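Local coordinates for protein ammonium transporter (Kuenenia stuttgartiensis, PDB 6EU6) that probably senses ammonium at the membrane through an ammonium-transporter-type domain and passes the signal on to a histidine kinase, at residues A[331-341]-A[353-364]. Numbering follows the deposited sequence.
Sequences VIGTLCVAIFA and RMHQLGIQALGV
With CG beside its backbone N (chi1 -62°) and the chain extended from CG to NE, Arg-353 carries its guanidinium from the first turn of helix 353-385 to the C-terminal end of helix 322-340. There NH1 and NH2 both close end-on upon one atom, Ala-341 O, which lies in the guanidinium plane, 2.7 Å from NH2. NH1 turns its other N-H to Ala-338 O, near the guanidinium plane on the side of CD, 2.8 Å away, and approaches it from above the carbonyl plane; Ile-339 O lies over one face. Three N-H bonds to two carbonyls thus fix the plane of the group, and its charge probably suits the negative end of the helix dipole. With an alanine in place of Arg-353, Ala-338 O and Ala-341 O would probably lose these donors and the end of helix 322-340 would be less firmly tied. Gln-360, bent at chi2, turns its amide across Thr-334 and sends NE2 to Thr-334 O, 3.0 Å away and nearly straight at 167°. The same NE2 also bonds Ile-162 O, while OE1 receives Gln-356 NE2, so both ends of this buried amide are engaged. Gln-356 NE2 in turn reaches Gly-160 O. Between the polar points the packing is close: Ala-338 CB rests 3.4 Å from Leu-357 N, where the backbones come nearest. Leu-335 fits as a knob into the hole formed by Leu-357, Gln-360, Ala-361 and Val-364, its CD2 3.8 Å from Ala-361 N. Farther along, Val-364 straddles two partners, CG1 meeting Val-331 CG2 at 3.8 Å and CG2 meeting Thr-334 CG2. Segments 331-340 and 353-364, axes 8.2 Å apart and directions at 164°, belong to consecutive helices forming an antiparallel helical hairpin within the largely helical membrane fold of the ammonium transporter family.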
loop_
_atom_site.group_PDB
_atom_site.type_symbol
_atom_site.label_atom_id
_atom_site.label_comp_id
_atom_site.label_asym_id
_atom_site.label_seq_id
_atom_site.Cartn_x
_atom_site.Cartn_y
_atom_site.Cartn_z
ATOM N N VAL A 331 -9.095 -18.864 -17.996
ATOM C CA VAL A 331 -9.122 -19.829 -19.104
ATOM C C VAL A 331 -8.225 -19.345 -20.260
ATOM O O VAL A 331 -7.351 -20.070 -20.738
ATOM C CB VAL A 331 -10.520 -20.019 -19.642
ATOM C CG1 VAL A 331 -10.488 -20.725 -20.999
ATOM C CG2 VAL A 331 -11.385 -20.732 -18.618
ATOM N N ILE A 332 -8.376 -18.078 -20.611
ATOM C CA ILE A 332 -7.607 -17.539 -21.676
ATOM C C ILE A 332 -6.106 -17.582 -21.383
ATOM O O ILE A 332 -5.287 -18.008 -22.234
ATOM C CB ILE A 332 -8.019 -16.071 -22.000
ATOM C CG1 ILE A 332 -9.463 -15.991 -22.417
ATOM C CG2 ILE A 332 -7.046 -15.475 -23.001
ATOM C CD1 ILE A 332 -10.089 -14.618 -22.302
ATOM N N GLY A 333 -5.693 -17.134 -20.198
ATOM C CA GLY A 333 -4.284 -17.204 -19.875
ATOM C C GLY A 333 -3.757 -18.643 -19.858
ATOM O O GLY A 333 -2.628 -18.948 -20.262
ATOM N N THR A 334 -4.561 -19.552 -19.300
ATOM C CA THR A 334 -4.127 -20.916 -19.149
ATOM C C THR A 334 -3.921 -21.536 -20.564
ATOM O O THR A 334 -2.898 -22.262 -20.814
ATOM C CB THR A 334 -5.146 -21.650 -18.299
ATOM O OG1 THR A 334 -5.161 -21.057 -16.950
ATOM C CG2 THR A 334 -4.828 -23.198 -18.249
ATOM N N LEU A 335 -4.869 -21.283 -21.488
ATOM C CA LEU A 335 -4.701 -21.752 -22.895
ATOM C C LEU A 335 -3.495 -21.117 -23.588
ATOM O O LEU A 335 -2.762 -21.786 -24.321
ATOM C CB LEU A 335 -5.951 -21.535 -23.711
ATOM C CG LEU A 335 -7.163 -22.291 -23.218
ATOM C CD1 LEU A 335 -8.329 -21.835 -24.062
ATOM C CD2 LEU A 335 -6.959 -23.802 -23.307
ATOM N N CYS A 336 -3.237 -19.856 -23.299
ATOM C CA CYS A 336 -2.099 -19.095 -23.904
ATOM C C CYS A 336 -0.744 -19.608 -23.500
ATOM O O CYS A 336 0.218 -19.419 -24.236
ATOM C CB CYS A 336 -2.212 -17.602 -23.544
ATOM S SG CYS A 336 -3.409 -16.662 -24.518
ATOM N N VAL A 337 -0.636 -20.289 -22.359
ATOM C CA VAL A 337 0.576 -20.931 -22.029
ATOM C C VAL A 337 1.114 -21.759 -23.261
ATOM O O VAL A 337 2.300 -21.682 -23.648
ATOM C CB VAL A 337 0.350 -21.928 -20.875
ATOM C CG1 VAL A 337 1.488 -22.979 -20.839
ATOM C CG2 VAL A 337 0.217 -21.209 -19.535
ATOM N N ALA A 338 0.255 -22.590 -23.836
ATOM C CA ALA A 338 0.663 -23.436 -25.007
ATOM C C ALA A 338 1.115 -22.622 -26.224
ATOM O O ALA A 338 2.036 -23.035 -26.931
ATOM C CB ALA A 338 -0.453 -24.418 -25.413
ATOM N N ILE A 339 0.460 -21.493 -26.448
ATOM C CA ILE A 339 0.722 -20.645 -27.615
ATOM C C ILE A 339 1.977 -19.873 -27.432
ATOM O O ILE A 339 2.745 -19.766 -28.382
ATOM C CB ILE A 339 -0.422 -19.709 -27.884
ATOM C CG1 ILE A 339 -1.711 -20.484 -27.969
ATOM C CG2 ILE A 339 -0.212 -18.868 -29.131
ATOM C CD1 ILE A 339 -1.588 -21.734 -28.808
ATOM N N PHE A 340 2.246 -19.389 -26.216
ATOM C CA PHE A 340 3.285 -18.364 -26.067
ATOM C C PHE A 340 4.490 -18.727 -25.282
ATOM O O PHE A 340 5.560 -18.038 -25.398
ATOM C CB PHE A 340 2.702 -17.061 -25.441
ATOM C CG PHE A 340 1.738 -16.357 -26.316
ATOM C CD1 PHE A 340 2.186 -15.546 -27.327
ATOM C CD2 PHE A 340 0.407 -16.542 -26.196
ATOM C CE1 PHE A 340 1.295 -14.922 -28.165
ATOM C CE2 PHE A 340 -0.494 -15.920 -27.001
ATOM C CZ PHE A 340 -0.066 -15.087 -28.005
ATOM N N ALA A 341 4.377 -19.722 -24.434
ATOM C CA ALA A 341 5.463 -20.070 -23.569
ATOM C C ALA A 341 6.695 -20.507 -24.359
ATOM O O ALA A 341 6.567 -21.096 -25.445
ATOM C CB ALA A 341 5.069 -21.164 -22.606
ATOM N N ARG A 353 3.326 -27.839 -28.837
ATOM C CA ARG A 353 2.337 -26.825 -28.482
ATOM C C ARG A 353 0.914 -27.304 -28.629
ATOM O O ARG A 353 0.056 -27.052 -27.768
ATOM C CB ARG A 353 2.510 -25.532 -29.309
ATOM C CG ARG A 353 3.856 -24.833 -29.105
ATOM C CD ARG A 353 3.850 -23.367 -29.596
ATOM N NE ARG A 353 5.158 -22.801 -29.321
ATOM C CZ ARG A 353 5.542 -22.310 -28.147
ATOM N NH1 ARG A 353 4.702 -22.195 -27.135
ATOM N NH2 ARG A 353 6.772 -21.934 -27.974
ATOM N N MET A 354 0.652 -28.028 -29.709
ATOM C CA MET A 354 -0.633 -28.668 -29.924
ATOM C C MET A 354 -1.007 -29.582 -28.773
ATOM O O MET A 354 -2.107 -29.543 -28.248
ATOM C CB MET A 354 -0.563 -29.541 -31.161
ATOM C CG MET A 354 -1.920 -29.991 -31.610
ATOM S SD MET A 354 -2.421 -28.989 -33.007
ATOM C CE MET A 354 -1.291 -29.575 -34.284
ATOM N N HIS A 355 -0.070 -30.390 -28.369
ATOM C CA HIS A 355 -0.318 -31.345 -27.319
ATOM C C HIS A 355 -0.456 -30.530 -26.003
ATOM O O HIS A 355 -1.327 -30.773 -25.248
ATOM C CB HIS A 355 0.863 -32.311 -27.251
ATOM C CG HIS A 355 0.578 -33.601 -26.553
ATOM N ND1 HIS A 355 0.230 -34.748 -27.233
ATOM C CD2 HIS A 355 0.631 -33.943 -25.242
ATOM C CE1 HIS A 355 0.058 -35.733 -26.366
ATOM N NE2 HIS A 355 0.287 -35.269 -25.151
ATOM N N GLN A 356 0.437 -29.574 -25.729
ATOM C CA GLN A 356 0.264 -28.737 -24.513
ATOM C C GLN A 356 -1.080 -28.040 -24.485
ATOM O O GLN A 356 -1.707 -27.937 -23.415
ATOM C CB GLN A 356 1.380 -27.708 -24.418
ATOM C CG GLN A 356 1.428 -27.017 -23.073
ATOM C CD GLN A 356 1.938 -27.955 -22.033
ATOM O OE1 GLN A 356 3.033 -28.492 -22.176
ATOM N NE2 GLN A 356 1.192 -28.133 -20.970
ATOM N N LEU A 357 -1.576 -27.584 -25.644
ATOM C CA LEU A 357 -2.875 -26.951 -25.702
ATOM C C LEU A 357 -3.971 -27.896 -25.239
ATOM O O LEU A 357 -4.965 -27.456 -24.631
ATOM C CB LEU A 357 -3.190 -26.464 -27.099
ATOM C CG LEU A 357 -4.388 -25.567 -27.267
ATOM C CD1 LEU A 357 -4.325 -24.288 -26.392
ATOM C CD2 LEU A 357 -4.541 -25.187 -28.730
ATOM N N GLY A 358 -3.804 -29.198 -25.496
ATOM C CA GLY A 358 -4.870 -30.184 -25.206
ATOM C C GLY A 358 -4.811 -30.428 -23.686
ATOM O O GLY A 358 -5.819 -30.559 -23.065
ATOM N N ILE A 359 -3.622 -30.471 -23.109
ATOM C CA ILE A 359 -3.450 -30.650 -21.655
ATOM C C ILE A 359 -3.975 -29.390 -20.920
ATOM O O ILE A 359 -4.599 -29.504 -19.879
ATOM C CB ILE A 359 -1.963 -30.912 -21.304
ATOM C CG1 ILE A 359 -1.505 -32.292 -21.803
ATOM C CG2 ILE A 359 -1.672 -30.778 -19.832
ATOM C CD1 ILE A 359 -0.009 -32.377 -22.037
ATOM N N GLN A 360 -3.692 -28.195 -21.454
ATOM C CA GLN A 360 -4.191 -26.970 -20.838
ATOM C C GLN A 360 -5.715 -26.964 -20.883
ATOM O O GLN A 360 -6.406 -26.757 -19.859
ATOM C CB GLN A 360 -3.601 -25.728 -21.499
ATOM C CG GLN A 360 -2.059 -25.555 -21.366
ATOM C CD GLN A 360 -1.554 -25.589 -19.953
ATOM O OE1 GLN A 360 -0.996 -26.582 -19.500
ATOM N NE2 GLN A 360 -1.769 -24.480 -19.226
ATOM N N ALA A 361 -6.257 -27.308 -22.033
ATOM C CA ALA A 361 -7.714 -27.394 -22.163
ATOM C C ALA A 361 -8.335 -28.426 -21.202
ATOM O O ALA A 361 -9.424 -28.229 -20.654
ATOM C CB ALA A 361 -8.104 -27.711 -23.578
ATOM N N LEU A 362 -7.628 -29.528 -21.003
ATOM C CA LEU A 362 -8.129 -30.545 -20.107
ATOM C C LEU A 362 -8.147 -29.984 -18.686
ATOM O O LEU A 362 -9.070 -30.214 -17.934
ATOM C CB LEU A 362 -7.283 -31.820 -20.167
ATOM C CG LEU A 362 -7.456 -32.771 -18.981
ATOM C CD1 LEU A 362 -8.891 -33.289 -19.012
ATOM C CD2 LEU A 362 -6.453 -33.916 -19.060
ATOM N N GLY A 363 -7.097 -29.281 -18.312
ATOM C CA GLY A 363 -7.068 -28.611 -16.985
ATOM C C GLY A 363 -8.196 -27.616 -16.809
ATOM O O GLY A 363 -8.851 -27.551 -15.740
ATOM N N VAL A 364 -8.445 -26.854 -17.851
ATOM C CA VAL A 364 -9.525 -25.877 -17.856
ATOM C C VAL A 364 -10.886 -26.526 -17.616
ATOM O O VAL A 364 -11.710 -26.013 -16.852
ATOM C CB VAL A 364 -9.540 -25.112 -19.186
ATOM C CG1 VAL A 364 -10.856 -24.437 -19.455
ATOM C CG2 VAL A 364 -8.410 -24.089 -19.192
#